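Local coordinates for lipoteichoic acid primase (Listeria monocytogenes, PDB 4UOP), which is a sulfatase-family protein of alpha/beta fold whose extracellular catalytic domain holds a magnesium ion, at residues B[117-122]-B[429-434]; B[151-156]-B[179-184]; B[263-268]-B[272-277]; B[301-306]-B[311-316]; B[406-409]-B[413-416]. All blocks are in the same frame, centred on the assembly; numbering follows the deposited sequence.

From the N terminus, interaction 1 opens first, in the loop after helix 107-117, and closes last, on the final turn of helix 412-433; the other four contacts all lie within the long loop that it closes. They follow one another in series, and none cross. Interaction 2 joins strand 149-153 and the loop that follows it to helix 178-181. Interaction 3 turns helix 246-271 into strand 277-283, and interaction 4 folds residues 301-306 against helix 312-315. Interaction 5 links strand 407-408 of the smaller, antiparallel sheet to the start of helix 412-433. That helix therefore serves interactions 1 and 5, whose centres are 27 Å apart, and spans from the small sheet back to the loop after helix 107-117.

Interaction 1. Residues B[117-122]-B[429-434]; sequences TSTFPS and DSYVNN
Thr119 presents its two branches to two consecutive residues of the last helical turn, Tyr431 and Val432. Its methyl CG2 comes up to the edge of the Tyr431 ring, near the ring plane, 3.8 Å from Tyr431 CE2, and the two side chains cross at about a right angle. The hydroxyl branch lies beside Val432, with Thr119 OG1 3.7 Å from Val432 CG2. Tyr431 owes its reach to a CG swung anti to the backbone N (chi1 166°), which sends the ring along the loop. Threonine suits this place because it offers a methyl for the aromatic edge and a hydroxyl for its own loop: Thr119 OG1 donates to Thr117 OG1 at 2.7 Å. Thr117 OG1 also accepts from Thr119 N at 3.1 Å, an ST turn at the end of helix 107-117, and is itself bonded to Trp113 O.

At the other end of the contact a water bridges the segments, giving one proton to Phe120 O at 2.7 Å and the other to Asp429 OD1 at 2.9 Å. The second oxygen of that carboxylate forms a salt bridge with Arg374, whose guanidinium also bonds Pro121 O. Direct contact between the segments is thus van der Waals, while water, Arg374 and Ser428, whose OG bonds Phe120 N, supply the polar links and satisfy the Asp429 carboxylate and the loop carbonyls beside it.

Interaction 2. Residues B[151-156]-B[179-184]; sequences ATFHTN and KFFGDE
The chain leaving strand 149-153 runs past the last turn of helix 178-181, with the two backbones closest at Thr155 and Phe181, whose CA atoms are 6.0 Å apart. Phe181 carries the contact. Its ring is held between two carbon groups: Thr155 CG2 lies over one face, 3.8 Å from the ring centroid and 13° off the normal, a CH-pi contact, while CD2 of its neighbour Phe180 lies over the opposite face. Phe181 CG stands beside the backbone N (chi1 -64°), and from there the ring reaches across to the strand, bringing Phe181 CE2 to 3.4 Å from His154 O. Farther out, Phe181 CZ meets the edge of the Phe153 ring, 4.1 Å from Phe153 CD2.

Threonine divides its work here, its methyl resting on the aromatic face while OG1 bonds to Pro191 and Ser190. Gly182, with positive phi, ends the helix. His154 CB points away from the helix; its ND1 bonds Ile219 O, and its side chain is about 8 Å from the magnesium ion. Strand 149-153 is parallel to strand 174-176, and helix 163-169 lies between them in the chain; the contact thus sits beside a beta-alpha-beta crossover of the sulfatase-like alpha/beta fold.

Interaction 3. Residues B[263-268]-B[272-277]; sequences EFIQKL and GIWDDS
Leu268 receives the returning chain through both its carbonyl and its side chain. Leu268 O accepts from Trp274 N at 2.9 Å in a nearly straight bond (164° at the hydrogen), although the donor sits well above the carbonyl plane. The two leucine methyls then part company: CD2 packs on Ile273 CG2 at 3.8 Å, and CD1 comes to the edge of the indole, 4.1 Å from Trp274 CE3. Ile265, almost one turn earlier, lays CG2 over the face of the six-membered ring, 4.2 Å from its centroid, a CH-pi contact. The indole gets there because Trp274 CG is anti to the backbone N (chi1 -177°), directing the ring back along the helix.

A second shell fixes these groups. Leu268 CD1 also rests on the face of Phe264, while His322 stacks with the indole and Lys269 makes a cation-pi contact with it. Ile273 O is gripped from opposite faces, by Asp276 N at 2.9 Å and Ser277 OG at 2.7 Å, which stiffens the turn into strand 277-283. Gly272 reverses the chain with a positive phi of 94°, where a CB would press on the carbonyl O of the preceding residue. Leu268 O near the helix end is thus met by Trp274 N of the turn and by Ser271 OG, while Leu268, Ile265, Ile273 and the indole pack the apolar side of the junction.

Interaction 4. Residues B[301-306]-B[311-316]; sequences VNRSTQ and PADDYR
Thr305 and Arg316 meet at the tight end of this contact, just past an Asx turn in which Asn302 OD1 accepts from Ser304 N at 2.9 Å. Thr305 O lies over one face of the Arg316 guanidinium, toward its rim, without hydrogen bonding. Thr305 OG1 is modelled only 2.5 Å from Arg316 NH2, so short and bent that the exact geometry of this hydrogen bond is doubtful. Arg316 NH1 forms a salt bridge of 2.8 Å with Asp313 OD1, met on the syn side but 33° out of the carboxylate plane. That oxygen also accepts from Leu307 N, so an aspartate here ties the short, weakly bonded helix at about 312-315 to its own arginine and to the loop. A water at the guanidinium edge links Arg316 NH1 to Asn302 O and Thr305 N.

On the looser side, exposed Arg303 brings NH1 no nearer than 4.3 Å to Asp313 OD2, with waters bridging them; the Arg303 guanidinium has Val301 CG1 over one face. Separately, Thr305 OG1 and Ser304 OG bond a pentaethylene glycol, probably from the crystallisation liquor. One water beside Arg303 gives its protons to Asn302 O at 2.9 Å and Asp313 OD2 at 2.6 Å.

Interaction 5. Residues B[406-409]-B[413-416]; sequences TNKE and DVKK
Lys408 and Val414 lie side by side, running opposite ways, where the edge strand 407-408 faces the first turns of helix 412-433. Lys408 CB leaves the strand on the helix side, still 5.7 Å from Val414 CG2. CG follows anti to the backbone N (chi1 179°), and the chain stays extended, so that Lys408 CG is 4.8 Å and Lys408 CD 4.5 Å from Val414 CG2. Lys408 CE makes the contact, 3.9 Å from Val414 CG2. There the chain bends (chi4 68°) and the ammonium turns off, leaving Lys408 NZ 5.0 Å from Val414 CG2. A lysine fits this edge because its methylenes can lie against an apolar group while its charge stays clear of it; the same side chain also touches Tyr387, Ala400 and Asn402.

Val414 suits the buried side of the helix. Its CG2 serves Lys408 and also lies 3.9 Å from Glu409 O, while Tyr387, Tyr389 and Phe395 also touch the Val414 side chain. Its carbonyl O takes a bond from the Tyr382 hydroxyl. Between the segments there is neither a hydrogen bond nor a salt bridge: helix and sheet edge meet here through a small van der Waals contact, and the lysine contributes its hydrocarbon part rather than its charge.

Interaction 1. Residues B[117-122]-B[429-434]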
# COMPACT_ATOMS: atom_id res chain seq x y z
N THR B 117 13.09 -12.23 8.26
CA THR B 117 14.16 -11.66 7.44
C THR B 117 14.97 -10.57 8.13
O THR B 117 16.09 -10.27 7.69
CB THR B 117 13.64 -11.06 6.10
OG1 THR B 117 12.89 -9.86 6.33
CG2 THR B 117 12.81 -12.06 5.35
N SER B 118 14.41 -9.94 9.18
CA SER B 118 15.00 -8.75 9.77
C SER B 118 15.27 -7.67 8.71
O SER B 118 16.30 -6.99 8.74
CB SER B 118 16.28 -9.10 10.55
OG SER B 118 16.58 -8.12 11.52
N THR B 119 14.38 -7.57 7.73
CA THR B 119 14.38 -6.47 6.76
C THR B 119 12.99 -5.86 6.81
O THR B 119 12.03 -6.51 7.25
CB THR B 119 14.71 -6.93 5.32
OG1 THR B 119 13.65 -7.74 4.79
CG2 THR B 119 15.98 -7.71 5.27
N PHE B 120 12.88 -4.62 6.33
CA PHE B 120 11.61 -3.89 6.38
C PHE B 120 10.64 -4.36 5.31
O PHE B 120 11.03 -4.69 4.19
CB PHE B 120 11.86 -2.38 6.25
CG PHE B 120 12.54 -1.78 7.44
CD1 PHE B 120 11.81 -1.44 8.56
CD2 PHE B 120 13.91 -1.58 7.44
CE1 PHE B 120 12.44 -0.89 9.67
CE2 PHE B 120 14.55 -1.04 8.55
CZ PHE B 120 13.82 -0.68 9.66
N PRO B 121 9.34 -4.39 5.65
CA PRO B 121 8.37 -4.62 4.59
C PRO B 121 8.40 -3.43 3.65
O PRO B 121 8.87 -2.35 4.03
CB PRO B 121 7.04 -4.72 5.33
CG PRO B 121 7.27 -4.01 6.61
CD PRO B 121 8.72 -4.14 6.95
N SER B 122 7.97 -3.63 2.42
CA SER B 122 8.03 -2.58 1.42
C SER B 122 7.00 -1.48 1.68
O SER B 122 5.97 -1.72 2.33
CB SER B 122 7.83 -3.18 0.03
OG SER B 122 7.73 -2.19 -0.95
N ASP B 429 15.19 -1.73 1.12
CA ASP B 429 14.49 -1.94 -0.16
C ASP B 429 15.48 -2.37 -1.25
O ASP B 429 15.20 -3.29 -2.02
CB ASP B 429 13.74 -0.68 -0.60
CG ASP B 429 12.56 -0.33 0.31
OD1 ASP B 429 12.15 -1.16 1.16
OD2 ASP B 429 12.06 0.81 0.21
N SER B 430 16.64 -1.72 -1.30
CA SER B 430 17.65 -2.05 -2.32
C SER B 430 18.24 -3.44 -2.11
O SER B 430 18.38 -4.23 -3.05
CB SER B 430 18.76 -0.99 -2.31
OG SER B 430 19.88 -1.41 -3.07
N TYR B 431 18.57 -3.75 -0.86
CA TYR B 431 19.10 -5.05 -0.50
C TYR B 431 18.15 -6.18 -0.89
O TYR B 431 18.55 -7.19 -1.50
CB TYR B 431 19.41 -5.08 0.99
CG TYR B 431 19.64 -6.45 1.54
CD1 TYR B 431 20.81 -7.15 1.27
CD2 TYR B 431 18.68 -7.07 2.33
CE1 TYR B 431 21.02 -8.42 1.77
CE2 TYR B 431 18.88 -8.34 2.84
CZ TYR B 431 20.05 -9.01 2.56
OH TYR B 431 20.23 -10.27 3.07
N VAL B 432 16.88 -6.03 -0.53
CA VAL B 432 15.88 -7.05 -0.81
C VAL B 432 15.67 -7.19 -2.32
O VAL B 432 15.55 -8.30 -2.84
CB VAL B 432 14.52 -6.74 -0.14
CG1 VAL B 432 13.44 -7.68 -0.65
CG2 VAL B 432 14.63 -6.82 1.37
N ASN B 433 15.65 -6.06 -3.02
CA ASN B 433 15.47 -6.09 -4.46
C ASN B 433 16.62 -6.77 -5.22
O ASN B 433 16.41 -7.34 -6.27
CB ASN B 433 15.26 -4.67 -5.00
CG ASN B 433 14.50 -4.67 -6.31
OD1 ASN B 433 13.39 -5.21 -6.40
ND2 ASN B 433 15.08 -4.07 -7.34
N ASN B 434 17.82 -6.72 -4.65
CA ASN B 434 19.00 -7.35 -5.26
C ASN B 434 19.25 -8.82 -4.86
O ASN B 434 20.26 -9.39 -5.25
CB ASN B 434 20.24 -6.51 -4.95
CG ASN B 434 20.22 -5.17 -5.65
OD1 ASN B 434 19.70 -5.03 -6.76
ND2 ASN B 434 20.80 -4.16 -5.01
O HOH W 1 17.58 -11.25 4.71
O HOH W 2 12.83 -3.55 2.58

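Interaction 2. Residues B[151-156]-B[179-184]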
# COMPACT_ATOMS: atom_id res chain seq x y z
N ALA B 151 9.98 -25.34 10.75
CA ALA B 151 8.63 -25.51 10.21
C ALA B 151 7.77 -24.33 10.62
O ALA B 151 7.97 -23.74 11.68
CB ALA B 151 8.00 -26.81 10.69
N THR B 152 6.79 -24.02 9.78
CA THR B 152 5.77 -23.05 10.15
C THR B 152 4.39 -23.68 10.01
O THR B 152 4.18 -24.53 9.14
CB THR B 152 5.93 -21.76 9.33
OG1 THR B 152 5.01 -20.75 9.79
CG2 THR B 152 5.76 -22.03 7.85
N PHE B 153 3.46 -23.25 10.88
CA PHE B 153 2.13 -23.83 11.02
C PHE B 153 1.09 -22.73 10.96
O PHE B 153 1.17 -21.75 11.69
CB PHE B 153 1.98 -24.51 12.39
CG PHE B 153 2.93 -25.66 12.64
CD1 PHE B 153 4.26 -25.43 13.03
CD2 PHE B 153 2.51 -26.96 12.52
CE1 PHE B 153 5.12 -26.47 13.29
CE2 PHE B 153 3.38 -28.02 12.76
CZ PHE B 153 4.68 -27.78 13.15
N HIS B 154 0.08 -22.91 10.11
CA HIS B 154 -1.04 -21.98 10.03
C HIS B 154 -2.21 -22.73 9.40
O HIS B 154 -1.99 -23.49 8.46
CB HIS B 154 -0.66 -20.78 9.18
CG HIS B 154 -1.74 -19.75 9.05
ND1 HIS B 154 -2.23 -19.04 10.13
CD2 HIS B 154 -2.41 -19.29 7.97
CE1 HIS B 154 -3.15 -18.19 9.72
NE2 HIS B 154 -3.29 -18.33 8.41
N THR B 155 -3.42 -22.54 9.92
CA THR B 155 -4.54 -23.41 9.54
C THR B 155 -5.26 -23.01 8.25
O THR B 155 -6.10 -23.77 7.77
CB THR B 155 -5.60 -23.56 10.66
OG1 THR B 155 -6.26 -22.32 10.89
CG2 THR B 155 -4.95 -24.05 11.97
N ASN B 156 -4.92 -21.86 7.68
CA ASN B 156 -5.46 -21.47 6.37
C ASN B 156 -4.60 -21.98 5.20
O ASN B 156 -3.50 -22.51 5.40
CB ASN B 156 -5.60 -19.96 6.28
CG ASN B 156 -6.82 -19.52 5.50
OD1 ASN B 156 -7.43 -20.31 4.76
ND2 ASN B 156 -7.18 -18.25 5.64
N LYS B 179 -4.41 -28.06 4.43
CA LYS B 179 -4.39 -29.50 4.05
C LYS B 179 -4.02 -30.41 5.21
O LYS B 179 -4.57 -31.51 5.36
CB LYS B 179 -3.40 -29.76 2.91
CG LYS B 179 -3.80 -29.17 1.58
CD LYS B 179 -3.02 -29.79 0.43
CE LYS B 179 -1.51 -29.67 0.59
NZ LYS B 179 -1.06 -28.26 0.82
N PHE B 180 -3.09 -29.96 6.04
CA PHE B 180 -2.67 -30.71 7.22
C PHE B 180 -3.70 -30.67 8.34
O PHE B 180 -3.90 -31.66 9.04
CB PHE B 180 -1.32 -30.18 7.73
CG PHE B 180 -0.91 -30.78 9.04
CD1 PHE B 180 -0.41 -32.07 9.10
CD2 PHE B 180 -1.03 -30.05 10.22
CE1 PHE B 180 -0.03 -32.62 10.31
CE2 PHE B 180 -0.67 -30.60 11.43
CZ PHE B 180 -0.16 -31.88 11.48
N PHE B 181 -4.30 -29.51 8.58
CA PHE B 181 -5.23 -29.36 9.72
C PHE B 181 -6.65 -29.90 9.56
O PHE B 181 -7.32 -30.11 10.56
CB PHE B 181 -5.24 -27.90 10.20
CG PHE B 181 -3.93 -27.43 10.74
CD1 PHE B 181 -3.56 -27.73 12.04
CD2 PHE B 181 -3.05 -26.70 9.95
CE1 PHE B 181 -2.34 -27.31 12.55
CE2 PHE B 181 -1.84 -26.27 10.45
CZ PHE B 181 -1.48 -26.58 11.75
N GLY B 182 -7.09 -30.23 8.35
CA GLY B 182 -8.47 -30.72 8.15
C GLY B 182 -9.47 -29.58 8.21
O GLY B 182 -9.09 -28.43 8.04
N ASP B 183 -10.74 -29.89 8.43
CA ASP B 183 -11.81 -28.88 8.47
C ASP B 183 -12.70 -29.03 9.70
O ASP B 183 -13.84 -28.55 9.71
CB ASP B 183 -12.63 -28.96 7.18
CG ASP B 183 -11.88 -28.39 5.98
OD1 ASP B 183 -11.55 -27.18 6.01
OD2 ASP B 183 -11.63 -29.16 5.03
N GLU B 184 -12.18 -29.66 10.75
CA GLU B 184 -12.87 -29.72 12.03
C GLU B 184 -12.73 -28.37 12.76
O GLU B 184 -11.72 -27.67 12.60
CB GLU B 184 -12.29 -30.84 12.91
CG GLU B 184 -10.88 -30.58 13.45
CD GLU B 184 -10.41 -31.60 14.47
OE1 GLU B 184 -11.27 -32.32 15.05
OE2 GLU B 184 -9.19 -31.70 14.68

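Interaction 3. Residues B[263-268]-B[272-277]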
# COMPACT_ATOMS: atom_id res chain seq x y z
N GLU B 263 -3.44 -23.36 27.11
CA GLU B 263 -3.48 -24.82 27.04
C GLU B 263 -2.26 -25.41 26.29
O GLU B 263 -1.75 -26.47 26.68
CB GLU B 263 -4.80 -25.30 26.43
CG GLU B 263 -5.97 -25.01 27.37
CD GLU B 263 -7.33 -25.35 26.78
OE1 GLU B 263 -7.41 -26.15 25.83
OE2 GLU B 263 -8.33 -24.79 27.28
N PHE B 264 -1.83 -24.73 25.23
CA PHE B 264 -0.65 -25.13 24.48
C PHE B 264 0.58 -25.04 25.38
O PHE B 264 1.39 -25.98 25.43
CB PHE B 264 -0.52 -24.26 23.24
CG PHE B 264 0.69 -24.52 22.40
CD1 PHE B 264 0.93 -25.78 21.86
CD2 PHE B 264 1.55 -23.49 22.09
CE1 PHE B 264 2.05 -26.00 21.07
CE2 PHE B 264 2.66 -23.71 21.30
CZ PHE B 264 2.91 -24.97 20.78
N ILE B 265 0.70 -23.94 26.13
CA ILE B 265 1.79 -23.77 27.09
C ILE B 265 1.80 -24.88 28.14
O ILE B 265 2.84 -25.43 28.47
CB ILE B 265 1.73 -22.38 27.77
CG1 ILE B 265 2.03 -21.27 26.77
CG2 ILE B 265 2.69 -22.30 28.94
CD1 ILE B 265 1.68 -19.88 27.26
N GLN B 266 0.63 -25.23 28.67
CA GLN B 266 0.56 -26.27 29.69
C GLN B 266 1.05 -27.63 29.14
O GLN B 266 1.72 -28.39 29.85
CB GLN B 266 -0.84 -26.37 30.29
CG GLN B 266 -0.95 -27.27 31.51
CD GLN B 266 -0.02 -26.82 32.63
OE1 GLN B 266 -0.09 -25.69 33.10
NE2 GLN B 266 0.88 -27.70 33.02
N LYS B 267 0.74 -27.92 27.88
CA LYS B 267 1.25 -29.13 27.23
C LYS B 267 2.76 -29.09 27.01
O LYS B 267 3.42 -30.10 27.18
CB LYS B 267 0.53 -29.40 25.91
CG LYS B 267 -0.92 -29.82 26.13
CD LYS B 267 -1.74 -29.79 24.86
CE LYS B 267 -1.45 -30.98 23.96
NZ LYS B 267 -2.61 -31.28 23.07
N LEU B 268 3.29 -27.93 26.63
CA LEU B 268 4.73 -27.75 26.52
C LEU B 268 5.39 -27.95 27.89
O LEU B 268 6.48 -28.50 27.96
CB LEU B 268 5.07 -26.36 25.97
CG LEU B 268 4.63 -26.01 24.55
CD1 LEU B 268 4.99 -24.56 24.24
CD2 LEU B 268 5.20 -26.97 23.50
N GLY B 272 7.85 -31.43 28.99
CA GLY B 272 9.28 -31.11 29.11
C GLY B 272 9.83 -30.17 28.04
O GLY B 272 10.96 -29.67 28.15
N ILE B 273 9.05 -29.90 27.00
CA ILE B 273 9.51 -29.04 25.91
C ILE B 273 9.77 -27.61 26.41
O ILE B 273 10.74 -26.97 26.00
CB ILE B 273 8.53 -29.06 24.72
CG1 ILE B 273 8.57 -30.44 24.05
CG2 ILE B 273 8.89 -28.01 23.68
CD1 ILE B 273 7.38 -30.70 23.16
N TRP B 274 8.92 -27.12 27.30
CA TRP B 274 9.03 -25.74 27.81
C TRP B 274 10.40 -25.48 28.44
O TRP B 274 11.01 -24.43 28.21
CB TRP B 274 7.94 -25.49 28.84
CG TRP B 274 7.86 -24.12 29.41
CD1 TRP B 274 8.28 -23.72 30.64
CD2 TRP B 274 7.28 -22.97 28.79
NE1 TRP B 274 7.99 -22.39 30.84
CE2 TRP B 274 7.41 -21.89 29.70
CE3 TRP B 274 6.69 -22.72 27.54
CZ2 TRP B 274 6.93 -20.61 29.42
CZ3 TRP B 274 6.22 -21.45 27.26
CH2 TRP B 274 6.34 -20.40 28.20
N ASP B 275 10.86 -26.46 29.21
CA ASP B 275 12.12 -26.34 29.93
C ASP B 275 13.32 -26.55 29.03
O ASP B 275 14.46 -26.41 29.49
CB ASP B 275 12.18 -27.34 31.09
CG ASP B 275 11.13 -27.06 32.15
OD1 ASP B 275 10.84 -25.88 32.42
OD2 ASP B 275 10.58 -28.02 32.74
N ASP B 276 13.08 -26.88 27.76
CA ASP B 276 14.14 -27.08 26.78
C ASP B 276 14.00 -26.19 25.55
O ASP B 276 14.58 -26.50 24.50
CB ASP B 276 14.15 -28.56 26.35
CG ASP B 276 15.31 -29.36 26.97
OD1 ASP B 276 15.98 -28.87 27.92
OD2 ASP B 276 15.54 -30.50 26.48
N SER B 277 13.28 -25.08 25.67
CA SER B 277 12.95 -24.23 24.52
C SER B 277 12.95 -22.75 24.85
O SER B 277 12.51 -22.35 25.94
CB SER B 277 11.56 -24.58 23.97
OG SER B 277 11.48 -25.92 23.57

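Interaction 4. Residues B[301-306]-B[311-316]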
# COMPACT_ATOMS: atom_id res chain seq x y z
N VAL B 301 -9.88 0.57 27.43
CA VAL B 301 -8.52 0.57 26.91
C VAL B 301 -7.59 0.63 28.10
O VAL B 301 -7.82 1.39 29.05
CB VAL B 301 -8.28 1.77 25.98
CG1 VAL B 301 -6.84 1.78 25.47
CG2 VAL B 301 -9.26 1.76 24.82
N ASN B 302 -6.55 -0.19 28.09
CA ASN B 302 -5.58 -0.22 29.18
C ASN B 302 -4.68 1.00 29.08
O ASN B 302 -3.99 1.18 28.08
CB ASN B 302 -4.77 -1.52 29.12
CG ASN B 302 -3.90 -1.74 30.34
OD1 ASN B 302 -3.55 -0.81 31.06
ND2 ASN B 302 -3.51 -2.97 30.56
N ARG B 303 -4.69 1.83 30.12
CA ARG B 303 -3.92 3.07 30.13
C ARG B 303 -2.67 2.97 30.97
O ARG B 303 -1.93 3.95 31.12
CB ARG B 303 -4.78 4.21 30.69
CG ARG B 303 -6.09 4.44 29.94
CD ARG B 303 -5.86 4.69 28.47
NE ARG B 303 -7.09 5.07 27.78
CZ ARG B 303 -7.19 5.29 26.47
NH1 ARG B 303 -6.13 5.17 25.68
NH2 ARG B 303 -8.37 5.61 25.94
N SER B 304 -2.40 1.79 31.53
CA SER B 304 -1.34 1.67 32.54
C SER B 304 0.06 1.94 31.97
O SER B 304 0.94 2.40 32.70
CB SER B 304 -1.39 0.30 33.22
OG SER B 304 -1.06 -0.74 32.31
N THR B 305 0.27 1.66 30.69
CA THR B 305 1.56 2.01 30.05
C THR B 305 1.31 2.81 28.78
O THR B 305 2.08 2.73 27.82
CB THR B 305 2.41 0.75 29.79
OG1 THR B 305 1.67 -0.22 29.02
CG2 THR B 305 2.86 0.13 31.10
N GLN B 306 0.26 3.62 28.81
CA GLN B 306 -0.16 4.42 27.69
C GLN B 306 0.96 5.31 27.18
O GLN B 306 1.68 5.94 27.97
CB GLN B 306 -1.35 5.30 28.10
CG GLN B 306 -1.85 6.27 27.05
CD GLN B 306 -3.04 7.11 27.53
OE1 GLN B 306 -3.30 7.20 28.72
NE2 GLN B 306 -3.75 7.70 26.60
N PRO B 311 0.19 7.40 16.07
CA PRO B 311 -0.36 6.07 16.38
C PRO B 311 0.49 5.19 17.30
O PRO B 311 0.25 3.98 17.37
CB PRO B 311 -0.48 5.44 15.00
CG PRO B 311 0.72 5.97 14.29
CD PRO B 311 0.87 7.39 14.77
N ALA B 312 1.45 5.79 18.00
CA ALA B 312 2.36 5.05 18.85
C ALA B 312 1.64 4.13 19.81
O ALA B 312 2.01 2.96 19.93
CB ALA B 312 3.28 6.00 19.63
N ASP B 313 0.61 4.63 20.49
CA ASP B 313 -0.01 3.80 21.52
C ASP B 313 -0.61 2.53 20.93
O ASP B 313 -0.39 1.47 21.48
CB ASP B 313 -1.10 4.52 22.30
CG ASP B 313 -1.43 3.79 23.59
OD1 ASP B 313 -0.49 3.42 24.34
OD2 ASP B 313 -2.63 3.57 23.86
N ASP B 314 -1.35 2.65 19.83
CA ASP B 314 -1.99 1.49 19.18
C ASP B 314 -1.01 0.55 18.51
O ASP B 314 -1.25 -0.65 18.44
CB ASP B 314 -3.01 1.93 18.12
CG ASP B 314 -4.31 2.45 18.73
OD1 ASP B 314 -4.60 2.18 19.91
OD2 ASP B 314 -5.05 3.10 17.99
N TYR B 315 0.12 1.07 18.06
CA TYR B 315 1.09 0.24 17.37
C TYR B 315 1.86 -0.69 18.31
O TYR B 315 2.62 -1.54 17.86
CB TYR B 315 2.05 1.11 16.56
CG TYR B 315 1.51 1.56 15.22
CD1 TYR B 315 0.16 1.77 15.02
CD2 TYR B 315 2.36 1.82 14.16
CE1 TYR B 315 -0.34 2.20 13.81
CE2 TYR B 315 1.88 2.26 12.94
CZ TYR B 315 0.52 2.46 12.77
OH TYR B 315 -0.00 2.91 11.58
N ARG B 316 1.68 -0.54 19.62
CA ARG B 316 2.28 -1.47 20.55
C ARG B 316 1.59 -2.83 20.47
O ARG B 316 0.35 -2.92 20.53
CB ARG B 316 2.23 -0.95 21.99
CG ARG B 316 2.79 0.46 22.20
CD ARG B 316 2.06 1.20 23.33
NE ARG B 316 2.25 0.51 24.54
CZ ARG B 316 1.39 0.42 25.55
NH1 ARG B 316 0.20 1.01 25.59
NH2 ARG B 316 1.79 -0.28 26.57
O HOH W 3 -1.29 0.65 28.40
O HOH W 4 -3.46 3.41 26.33
O HOH W 5 -4.62 5.10 22.99

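Interaction 5. Residues B[406-409]-B[413-416]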
# COMPACT_ATOMS: atom_id res chain seq x y z
N THR B 406 3.80 15.68 25.72
CA THR B 406 4.42 16.99 25.50
C THR B 406 5.21 17.01 24.20
O THR B 406 5.67 15.97 23.71
CB THR B 406 5.34 17.39 26.66
OG1 THR B 406 6.42 16.46 26.78
CG2 THR B 406 4.56 17.44 27.96
N ASN B 407 5.34 18.19 23.64
CA ASN B 407 6.11 18.38 22.44
C ASN B 407 7.59 18.23 22.74
O ASN B 407 8.04 18.56 23.84
CB ASN B 407 5.84 19.76 21.83
CG ASN B 407 6.52 19.95 20.48
OD1 ASN B 407 7.41 20.78 20.34
ND2 ASN B 407 6.11 19.16 19.49
N LYS B 408 8.33 17.71 21.78
CA LYS B 408 9.77 17.61 21.90
C LYS B 408 10.39 18.41 20.78
O LYS B 408 10.03 18.23 19.61
CB LYS B 408 10.25 16.16 21.84
CG LYS B 408 11.75 16.01 21.96
CD LYS B 408 12.19 14.57 22.08
CE LYS B 408 13.71 14.45 22.08
NZ LYS B 408 14.32 15.01 23.31
N GLU B 409 11.30 19.30 21.14
CA GLU B 409 11.97 20.14 20.16
C GLU B 409 12.77 19.29 19.17
O GLU B 409 13.38 18.28 19.55
CB GLU B 409 12.89 21.14 20.86
CG GLU B 409 13.68 22.06 19.93
CD GLU B 409 12.85 23.17 19.30
OE1 GLU B 409 11.61 23.04 19.20
OE2 GLU B 409 13.46 24.19 18.91
N ASP B 413 19.77 15.14 17.49
CA ASP B 413 19.53 13.70 17.63
C ASP B 413 18.20 13.28 16.99
O ASP B 413 18.11 12.18 16.45
CB ASP B 413 19.57 13.27 19.10
CG ASP B 413 20.99 12.98 19.60
OD1 ASP B 413 21.95 13.04 18.80
OD2 ASP B 413 21.15 12.67 20.80
N VAL B 414 17.19 14.14 17.04
CA VAL B 414 15.91 13.83 16.40
C VAL B 414 16.11 13.79 14.89
O VAL B 414 15.55 12.94 14.20
CB VAL B 414 14.82 14.85 16.79
CG1 VAL B 414 13.51 14.59 16.05
CG2 VAL B 414 14.57 14.83 18.29
N LYS B 415 16.92 14.72 14.39
CA LYS B 415 17.25 14.80 12.98
C LYS B 415 18.07 13.60 12.52
O LYS B 415 17.84 13.05 11.44
CB LYS B 415 18.01 16.11 12.71
CG LYS B 415 18.49 16.31 11.28
CD LYS B 415 17.37 16.19 10.27
CE LYS B 415 17.63 17.04 9.03
NZ LYS B 415 18.97 16.78 8.43
N LYS B 416 19.05 13.20 13.32
CA LYS B 416 19.88 12.05 12.97
C LYS B 416 19.07 10.76 12.81
O LYS B 416 19.31 9.99 11.89
CB LYS B 416 21.00 11.85 13.99
CG LYS B 416 22.18 12.77 13.73
CD LYS B 416 23.14 12.80 14.91
CE LYS B 416 24.17 13.91 14.73
NZ LYS B 416 25.11 13.96 15.89